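Local coordinates for increased recombination centers protein 6 (Saccharomyces cerevisiae, PDB 3UC9) that acts as a clathrin coat accessory factor with a fold related to small G proteins, and takes part in gross chromosomal rearrangements and telomere healing, at residues Q47-C52 / D187-I192; V86-F91 / H122-A127. All blocks are in the same frame, centred on the assembly; numbering follows the deposited sequence.

Interaction 1. Residues Q47-C52 / D187-I192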
ATOM      1  N   GLN A  47      -7.016  -5.721  10.281  1.00 23.61           N
ATOM      2  CA  GLN A  47      -7.024  -5.889  11.728  1.00 26.72           C
ATOM      3  C   GLN A  47      -5.608  -5.811  12.304  1.00 26.60           C
ATOM      4  O   GLN A  47      -5.382  -5.152  13.320  1.00 29.22           O
ATOM      5  CB  GLN A  47      -7.699  -7.211  12.123  1.00 29.49           C
ATOM      6  CG  GLN A  47      -7.716  -7.488  13.635  1.00 34.94           C
ATOM      7  CD  GLN A  47      -8.390  -6.377  14.422  1.00 41.39           C
ATOM      8  OE1 GLN A  47      -9.473  -5.919  14.056  1.00 46.51           O
ATOM      9  NE2 GLN A  47      -7.752  -5.940  15.512  1.00 43.19           N
ATOM     10  N   ASP A  48      -4.660  -6.491  11.668  1.00 25.92           N
ATOM     11  CA  ASP A  48      -3.298  -6.600  12.205  1.00 26.38           C
ATOM     12  C   ASP A  48      -2.509  -5.290  12.141  1.00 25.14           C
ATOM     13  O   ASP A  48      -1.789  -4.938  13.075  1.00 26.20           O
ATOM     14  CB  ASP A  48      -2.522  -7.720  11.490  1.00 27.28           C
ATOM     15  CG  ASP A  48      -3.050  -9.116  11.823  1.00 30.98           C
ATOM     16  OD1 ASP A  48      -3.765  -9.280  12.842  1.00 30.39           O
ATOM     17  OD2 ASP A  48      -2.749 -10.056  11.057  1.00 35.66           O
ATOM     18  N   LEU A  49      -2.654  -4.556  11.046  1.00 23.10           N
ATOM     19  CA  LEU A  49      -1.883  -3.331  10.851  1.00 22.87           C
ATOM     20  C   LEU A  49      -2.611  -2.098  11.377  1.00 23.32           C
ATOM     21  O   LEU A  49      -1.992  -1.230  11.995  1.00 24.59           O
ATOM     22  CB  LEU A  49      -1.567  -3.155   9.368  1.00 21.42           C
ATOM     23  CG  LEU A  49      -0.679  -1.963   9.010  1.00 20.04           C
ATOM     24  CD1 LEU A  49       0.616  -1.960   9.809  1.00 24.19           C
ATOM     25  CD2 LEU A  49      -0.398  -1.980   7.508  1.00 21.32           C
ATOM     26  N   PHE A  50      -3.913  -2.010  11.120  1.00 24.45           N
ATOM     27  CA  PHE A  50      -4.688  -0.804  11.443  1.00 26.27           C
ATOM     28  C   PHE A  50      -5.671  -0.971  12.595  1.00 30.32           C
ATOM     29  O   PHE A  50      -6.314   0.001  12.989  1.00 32.06           O
ATOM     30  CB  PHE A  50      -5.460  -0.328  10.216  1.00 25.64           C
ATOM     31  CG  PHE A  50      -4.585   0.047   9.063  1.00 24.21           C
ATOM     32  CD1 PHE A  50      -3.741   1.137   9.144  1.00 22.08           C
ATOM     33  CD2 PHE A  50      -4.617  -0.677   7.888  1.00 23.48           C
ATOM     34  CE1 PHE A  50      -2.940   1.488   8.074  1.00 20.38           C
ATOM     35  CE2 PHE A  50      -3.820  -0.332   6.827  1.00 17.42           C
ATOM     36  CZ  PHE A  50      -2.981   0.753   6.915  1.00 18.50           C
ATOM     37  N   HIS A  51      -5.801  -2.188  13.117  1.00 34.04           N
ATOM     38  CA  HIS A  51      -6.765  -2.482  14.184  1.00 38.47           C
ATOM     39  C   HIS A  51      -8.171  -2.054  13.776  1.00 40.62           C
ATOM     40  O   HIS A  51      -8.918  -1.454  14.558  1.00 41.76           O
ATOM     41  CB  HIS A  51      -6.310  -1.839  15.495  1.00 39.58           C
ATOM     42  CG  HIS A  51      -4.876  -2.119  15.816  1.00 41.44           C
ATOM     43  ND1 HIS A  51      -3.894  -1.154  15.743  1.00 44.07           N
ATOM     44  CD2 HIS A  51      -4.249  -3.271  16.159  1.00 45.76           C
ATOM     45  CE1 HIS A  51      -2.728  -1.693  16.056  1.00 46.46           C
ATOM     46  NE2 HIS A  51      -2.915  -2.976  16.311  1.00 46.39           N
ATOM     47  N   CYS A  52      -8.511  -2.398  12.535  1.00 41.82           N
ATOM     48  CA  CYS A  52      -9.776  -2.050  11.922  1.00 45.15           C
ATOM     49  C   CYS A  52     -10.563  -3.328  11.652  1.00 47.39           C
ATOM     50  O   CYS A  52     -10.159  -4.145  10.825  1.00 47.26           O
ATOM     51  CB  CYS A  52      -9.522  -1.305  10.611  1.00 43.71           C
ATOM     52  SG  CYS A  52     -11.014  -0.828   9.733  1.00 48.09           S
ATOM     53  N   ASP A 187       6.017  -5.289  10.183  1.00 23.34           N
ATOM     54  CA  ASP A 187       6.907  -4.334  10.865  1.00 24.03           C
ATOM     55  C   ASP A 187       7.499  -3.351   9.846  1.00 21.07           C
ATOM     56  O   ASP A 187       7.595  -2.153  10.119  1.00 19.55           O
ATOM     57  CB  ASP A 187       8.026  -5.075  11.628  1.00 26.41           C
ATOM     58  CG  ASP A 187       8.677  -4.224  12.727  1.00 32.72           C
ATOM     59  OD1 ASP A 187       8.043  -3.264  13.225  1.00 38.29           O
ATOM     60  OD2 ASP A 187       9.835  -4.530  13.116  1.00 37.50           O
ATOM     61  N   ARG A 188       7.870  -3.852   8.673  1.00 19.26           N
ATOM     62  CA  ARG A 188       8.405  -3.000   7.602  1.00 19.07           C
ATOM     63  C   ARG A 188       7.343  -2.068   7.042  1.00 17.89           C
ATOM     64  O   ARG A 188       7.597  -0.888   6.799  1.00 17.93           O
ATOM     65  CB  ARG A 188       8.983  -3.833   6.467  1.00 18.91           C
ATOM     66  CG  ARG A 188       9.478  -3.022   5.255  1.00 22.23           C
ATOM     67  CD  ARG A 188      10.491  -1.906   5.616  1.00 21.07           C
ATOM     68  NE  ARG A 188      10.821  -1.095   4.439  1.00 20.44           N
ATOM     69  CZ  ARG A 188      11.151   0.199   4.436  1.00 24.43           C
ATOM     70  NH1 ARG A 188      11.217   0.911   5.563  1.00 27.24           N
ATOM     71  NH2 ARG A 188      11.415   0.798   3.281  1.00 24.93           N
ATOM     72  N   ILE A 189       6.160  -2.616   6.792  1.00 17.44           N
ATOM     73  CA  ILE A 189       5.055  -1.813   6.285  1.00 15.79           C
ATOM     74  C   ILE A 189       4.737  -0.685   7.280  1.00 15.21           C
ATOM     75  O   ILE A 189       4.549   0.475   6.880  1.00 16.53           O
ATOM     76  CB  ILE A 189       3.795  -2.670   6.010  1.00 15.97           C
ATOM     77  CG1 ILE A 189       4.112  -3.775   5.003  1.00 17.23           C
ATOM     78  CG2 ILE A 189       2.670  -1.773   5.468  1.00 15.68           C
ATOM     79  CD1 ILE A 189       2.950  -4.710   4.695  1.00 19.21           C
ATOM     80  N   GLN A 190       4.710  -1.012   8.566  1.00 16.67           N
ATOM     81  CA  GLN A 190       4.512   0.006   9.618  1.00 16.46           C
ATOM     82  C   GLN A 190       5.561   1.123   9.518  1.00 17.11           C
ATOM     83  O   GLN A 190       5.239   2.301   9.672  1.00 15.38           O
ATOM     84  CB  GLN A 190       4.561  -0.641  11.005  1.00 20.10           C
ATOM     85  CG  GLN A 190       4.281   0.316  12.164  1.00 23.15           C
ATOM     86  CD  GLN A 190       4.375  -0.376  13.524  1.00 29.62           C
ATOM     87  OE1 GLN A 190       4.950  -1.454  13.643  1.00 36.93           O
ATOM     88  NE2 GLN A 190       3.810   0.249  14.552  1.00 35.16           N
ATOM     89  N   GLU A 191       6.815   0.743   9.265  1.00 17.08           N
ATOM     90  CA  GLU A 191       7.908   1.709   9.119  1.00 17.59           C
ATOM     91  C   GLU A 191       7.731   2.613   7.898  1.00 16.05           C
ATOM     92  O   GLU A 191       8.051   3.806   7.939  1.00 16.28           O
ATOM     93  CB  GLU A 191       9.245   0.974   8.998  1.00 16.44           C
ATOM     94  CG  GLU A 191      10.459   1.890   8.954  1.00 19.82           C
ATOM     95  CD  GLU A 191      11.775   1.132   9.012  1.00 23.09           C
ATOM     96  OE1 GLU A 191      11.948   0.165   8.243  1.00 21.14           O
ATOM     97  OE2 GLU A 191      12.644   1.527   9.810  1.00 27.44           O
ATOM     98  N   ILE A 192       7.252   2.031   6.806  1.00 15.86           N
ATOM     99  CA  ILE A 192       7.001   2.793   5.590  1.00 14.98           C
ATOM    100  C   ILE A 192       5.945   3.859   5.865  1.00 15.07           C
ATOM    101  O   ILE A 192       6.096   5.009   5.467  1.00 15.56           O
ATOM    102  CB  ILE A 192       6.602   1.876   4.430  1.00 14.61           C
ATOM    103  CG1 ILE A 192       7.812   1.052   3.970  1.00 18.31           C
ATOM    104  CG2 ILE A 192       6.045   2.690   3.273  1.00 19.07           C
ATOM    105  CD1 ILE A 192       7.478   0.006   2.895  1.00 17.73           C
TER

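Interaction 2. Residues V86-F91 / H122-A127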
ATOM      1  N   VAL A  86      -7.836  -4.565 -14.749  1.00 21.98           N
ATOM      2  CA  VAL A  86      -9.077  -3.835 -14.991  1.00 23.50           C
ATOM      3  C   VAL A  86      -9.231  -2.696 -13.972  1.00 23.00           C
ATOM      4  O   VAL A  86      -9.613  -1.586 -14.325  1.00 23.12           O
ATOM      5  CB  VAL A  86     -10.315  -4.770 -14.942  1.00 24.11           C
ATOM      6  CG1 VAL A  86     -11.603  -3.960 -15.052  1.00 25.83           C
ATOM      7  CG2 VAL A  86     -10.232  -5.827 -16.044  1.00 25.24           C
ATOM      8  N   TRP A  87      -8.925  -2.982 -12.715  1.00 23.28           N
ATOM      9  CA  TRP A  87      -8.960  -1.962 -11.672  1.00 22.94           C
ATOM     10  C   TRP A  87      -7.949  -0.839 -11.949  1.00 21.28           C
ATOM     11  O   TRP A  87      -8.279   0.343 -11.829  1.00 20.55           O
ATOM     12  CB  TRP A  87      -8.705  -2.601 -10.313  1.00 23.01           C
ATOM     13  CG  TRP A  87      -8.866  -1.653  -9.191  1.00 23.71           C
ATOM     14  CD1 TRP A  87     -10.005  -1.411  -8.473  1.00 27.35           C
ATOM     15  CD2 TRP A  87      -7.863  -0.794  -8.659  1.00 23.61           C
ATOM     16  NE1 TRP A  87      -9.766  -0.452  -7.521  1.00 27.50           N
ATOM     17  CE2 TRP A  87      -8.456  -0.057  -7.612  1.00 23.03           C
ATOM     18  CE3 TRP A  87      -6.514  -0.580  -8.956  1.00 25.19           C
ATOM     19  CZ2 TRP A  87      -7.747   0.878  -6.867  1.00 26.28           C
ATOM     20  CZ3 TRP A  87      -5.813   0.360  -8.218  1.00 26.06           C
ATOM     21  CH2 TRP A  87      -6.427   1.068  -7.183  1.00 24.75           C
ATOM     22  N   VAL A  88      -6.735  -1.213 -12.345  1.00 20.30           N
ATOM     23  CA  VAL A  88      -5.688  -0.239 -12.682  1.00 19.86           C
ATOM     24  C   VAL A  88      -6.129   0.656 -13.854  1.00 20.85           C
ATOM     25  O   VAL A  88      -5.939   1.872 -13.819  1.00 19.58           O
ATOM     26  CB  VAL A  88      -4.365  -0.942 -13.020  1.00 19.68           C
ATOM     27  CG1 VAL A  88      -3.367   0.034 -13.673  1.00 21.64           C
ATOM     28  CG2 VAL A  88      -3.774  -1.585 -11.762  1.00 19.21           C
ATOM     29  N   GLU A  89      -6.742   0.054 -14.868  1.00 22.46           N
ATOM     30  CA  GLU A  89      -7.216   0.833 -16.008  1.00 24.37           C
ATOM     31  C   GLU A  89      -8.181   1.932 -15.560  1.00 24.98           C
ATOM     32  O   GLU A  89      -8.077   3.067 -16.010  1.00 25.58           O
ATOM     33  CB  GLU A  89      -7.876  -0.044 -17.057  1.00 26.10           C
ATOM     34  CG  GLU A  89      -8.406   0.778 -18.219  1.00 28.99           C
ATOM     35  CD  GLU A  89      -8.687  -0.043 -19.438  1.00 32.04           C
ATOM     36  OE1 GLU A  89      -9.397  -1.065 -19.313  1.00 31.95           O
ATOM     37  OE2 GLU A  89      -8.202   0.343 -20.521  1.00 43.23           O
ATOM     38  N   GLU A  90      -9.098   1.597 -14.663  1.00 26.11           N
ATOM     39  CA  GLU A  90     -10.077   2.567 -14.147  1.00 27.77           C
ATOM     40  C   GLU A  90      -9.407   3.621 -13.252  1.00 25.81           C
ATOM     41  O   GLU A  90      -9.743   4.809 -13.287  1.00 26.60           O
ATOM     42  CB  GLU A  90     -11.184   1.831 -13.375  1.00 29.53           C
ATOM     43  CG  GLU A  90     -12.030   0.888 -14.244  1.00 37.09           C
ATOM     44  CD  GLU A  90     -12.901  -0.090 -13.441  1.00 44.19           C
ATOM     45  OE1 GLU A  90     -12.666  -0.281 -12.221  1.00 50.22           O
ATOM     46  OE2 GLU A  90     -13.818  -0.683 -14.050  1.00 47.73           O
ATOM     47  N   PHE A  91      -8.444   3.181 -12.456  1.00 23.83           N
ATOM     48  CA  PHE A  91      -7.740   4.061 -11.527  1.00 23.92           C
ATOM     49  C   PHE A  91      -6.911   5.146 -12.248  1.00 24.24           C
ATOM     50  O   PHE A  91      -6.804   6.280 -11.766  1.00 23.08           O
ATOM     51  CB  PHE A  91      -6.848   3.208 -10.623  1.00 23.80           C
ATOM     52  CG  PHE A  91      -6.407   3.901  -9.378  1.00 26.18           C
ATOM     53  CD1 PHE A  91      -7.292   4.084  -8.320  1.00 29.88           C
ATOM     54  CD2 PHE A  91      -5.113   4.371  -9.257  1.00 26.04           C
ATOM     55  CE1 PHE A  91      -6.885   4.726  -7.163  1.00 28.42           C
ATOM     56  CE2 PHE A  91      -4.699   5.007  -8.100  1.00 27.84           C
ATOM     57  CZ  PHE A  91      -5.584   5.189  -7.057  1.00 27.68           C
ATOM     58  N   HIS A 122       4.819   0.088 -14.000  1.00 19.94           N
ATOM     59  CA  HIS A 122       5.330   1.267 -14.705  1.00 22.05           C
ATOM     60  C   HIS A 122       4.211   2.248 -15.051  1.00 20.68           C
ATOM     61  O   HIS A 122       4.276   3.433 -14.720  1.00 20.07           O
ATOM     62  CB  HIS A 122       6.092   0.885 -15.964  1.00 24.55           C
ATOM     63  CG  HIS A 122       6.616   2.070 -16.712  1.00 31.36           C
ATOM     64  ND1 HIS A 122       7.759   2.741 -16.331  1.00 34.22           N
ATOM     65  CD2 HIS A 122       6.133   2.727 -17.792  1.00 38.71           C
ATOM     66  CE1 HIS A 122       7.968   3.750 -17.157  1.00 38.89           C
ATOM     67  NE2 HIS A 122       6.999   3.761 -18.057  1.00 41.72           N
ATOM     68  N   GLN A 123       3.171   1.742 -15.701  1.00 19.35           N
ATOM     69  CA  GLN A 123       2.038   2.566 -16.094  1.00 19.31           C
ATOM     70  C   GLN A 123       1.252   3.104 -14.888  1.00 18.03           C
ATOM     71  O   GLN A 123       0.774   4.234 -14.913  1.00 18.88           O
ATOM     72  CB  GLN A 123       1.106   1.756 -16.978  1.00 19.67           C
ATOM     73  CG  GLN A 123       1.676   1.471 -18.330  1.00 22.19           C
ATOM     74  CD  GLN A 123       0.760   0.586 -19.129  1.00 23.31           C
ATOM     75  OE1 GLN A 123      -0.042   1.073 -19.924  1.00 22.54           O
ATOM     76  NE2 GLN A 123       0.845  -0.725 -18.896  1.00 21.57           N
ATOM     77  N   PHE A 124       1.104   2.281 -13.857  1.00 17.30           N
ATOM     78  CA  PHE A 124       0.454   2.709 -12.627  1.00 18.04           C
ATOM     79  C   PHE A 124       1.202   3.883 -11.997  1.00 17.87           C
ATOM     80  O   PHE A 124       0.590   4.887 -11.609  1.00 17.53           O
ATOM     81  CB  PHE A 124       0.394   1.555 -11.634  1.00 17.35           C
ATOM     82  CG  PHE A 124      -0.355   1.883 -10.365  1.00 18.90           C
ATOM     83  CD1 PHE A 124      -1.740   1.842 -10.327  1.00 23.73           C
ATOM     84  CD2 PHE A 124       0.326   2.234  -9.212  1.00 22.37           C
ATOM     85  CE1 PHE A 124      -2.431   2.145  -9.159  1.00 22.55           C
ATOM     86  CE2 PHE A 124      -0.356   2.533  -8.044  1.00 23.98           C
ATOM     87  CZ  PHE A 124      -1.735   2.493  -8.019  1.00 21.25           C
ATOM     88  N   MET A 125       2.520   3.745 -11.881  1.00 16.95           N
ATOM     89  CA  MET A 125       3.332   4.773 -11.227  1.00 17.80           C
ATOM     90  C   MET A 125       3.359   6.077 -12.021  1.00 19.37           C
ATOM     91  O   MET A 125       3.342   7.148 -11.438  1.00 18.39           O
ATOM     92  CB  MET A 125       4.752   4.262 -10.978  1.00 17.88           C
ATOM     93  CG  MET A 125       4.832   3.093 -10.026  1.00 18.28           C
ATOM     94  SD  MET A 125       3.943   3.260  -8.472  1.00 21.39           S
ATOM     95  CE  MET A 125       4.667   4.782  -7.873  1.00 21.56           C
ATOM     96  N   ILE A 126       3.383   5.998 -13.351  1.00 19.86           N
ATOM     97  CA  ILE A 126       3.285   7.209 -14.171  1.00 22.13           C
ATOM     98  C   ILE A 126       2.055   8.051 -13.793  1.00 22.65           C
ATOM     99  O   ILE A 126       2.127   9.285 -13.750  1.00 23.15           O
ATOM    100  CB  ILE A 126       3.244   6.887 -15.696  1.00 24.63           C
ATOM    101  CG1 ILE A 126       4.550   6.236 -16.170  1.00 27.20           C
ATOM    102  CG2 ILE A 126       2.971   8.142 -16.514  1.00 26.77           C
ATOM    103  CD1 ILE A 126       5.802   6.932 -15.719  1.00 33.05           C
ATOM    104  N   ALA A 127       0.936   7.386 -13.520  1.00 20.23           N
ATOM    105  CA  ALA A 127      -0.323   8.059 -13.203  1.00 20.65           C
ATOM    106  C   ALA A 127      -0.403   8.493 -11.736  1.00 19.16           C
ATOM    107  O   ALA A 127      -1.161   9.402 -11.409  1.00 20.62           O
ATOM    108  CB  ALA A 127      -1.525   7.145 -13.551  1.00 19.84           C
TER

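Interaction 1. Residues Q47-C52 / D187-I192
L49 and I189 touch through one methyl each, a small example of how two helices on the same face of a sheet can meet largely through methyl groups. From CB, which leaves the backbone at an angle to helix 185-195 and not straight at it, the L49 side chain runs to CG; its placement anti to the backbone N (chi1 -176°) carries the branch, and with it both methyls, toward that helix. L49 CG lies over the centre of the F50 ring, 4.0 Å above its plane, so the neighbouring phenylalanine covers the branch point on one side. The two methyls then divide the contact. L49 CD2 meets I189 CG2 at 3.7 Å, the two side chains crossing at about a right angle, while L49 CD1 comes to 4.3 Å from Q190 CB, a looser approach at the partly exposed margin. The reach of these methyls spans a backbone gap of 7.3 Å between L49 CA and Q190 CA. No hydrogen bond joins the two segments. Beneath them, I189 rests on V135 and V137 of strand 133-138, whereas L49 and Q190 both touch W65 of strand 59-66. Such aliphatic contact between helices covering one side of a central, mostly parallel sheet is characteristic of the Rossmann-like alpha/beta fold.

Interaction 2. Residues V86-F91 / H122-A127
F124 inserts its ring among W87, V88 and F91, joining two helices of the Rossmann-like alpha/beta fold through a buried aromatic cluster. With CG anti to the backbone N (chi1 -176°), the ring extends toward helix 84-91, although CB does not point straight at it, and its CE1 atom does most of the touching. F91 CD2 lies 3.5 Å from F124 CE1, yet the two rings barely overlap: their planes are nearly parallel, 16° apart, but slid so far that the centroids are separated by 5.6 Å. On the tryptophan, the same F124 CE1 comes to the edge of the indole, near its plane, 3.9 Å from W87 CZ3. V88 CG1 approaches the edge of the F124 ring instead, next to CD1. Within this first shell W87 and F91, one helical turn apart, also pack on each other, with F91 CB over one face of the indole, toward its rim.

A second shell lies behind these groups. W87 lies on L31 and L33 of strand 29-35, and F91 also reaches L31. The indole nitrogen is not left without a partner, since W87 NE1 is hydrogen-bonded to D79 OD2. The short helical segments themselves run at 24° to each other, with axes 10.3 Å apart at closest approach, a distance bridged by large side chains. Within the cluster, W87 CH2 sits 3.3 Å above the plane of the F91 ring, offset toward its rim.

Both interactions are buried helix-to-helix contacts without a hydrogen bond across them, but they lie on opposite sides of the chain's centre, about 24 Å apart between centres, and share no helix. Interaction 2 is nested in sequence inside the long loop closed by interaction 1. Their chemistry differs: 47-52 / 187-192 is a slight aliphatic meeting burying 103 Å², partly exposed at its glutamine margin, whereas 86-91 / 122-127 buries 181 Å² and brings together three aromatic residues and a valine, all buried. Each contact packs against different strands of the one mixed sheet, an arrangement consistent with helices covering both of its faces.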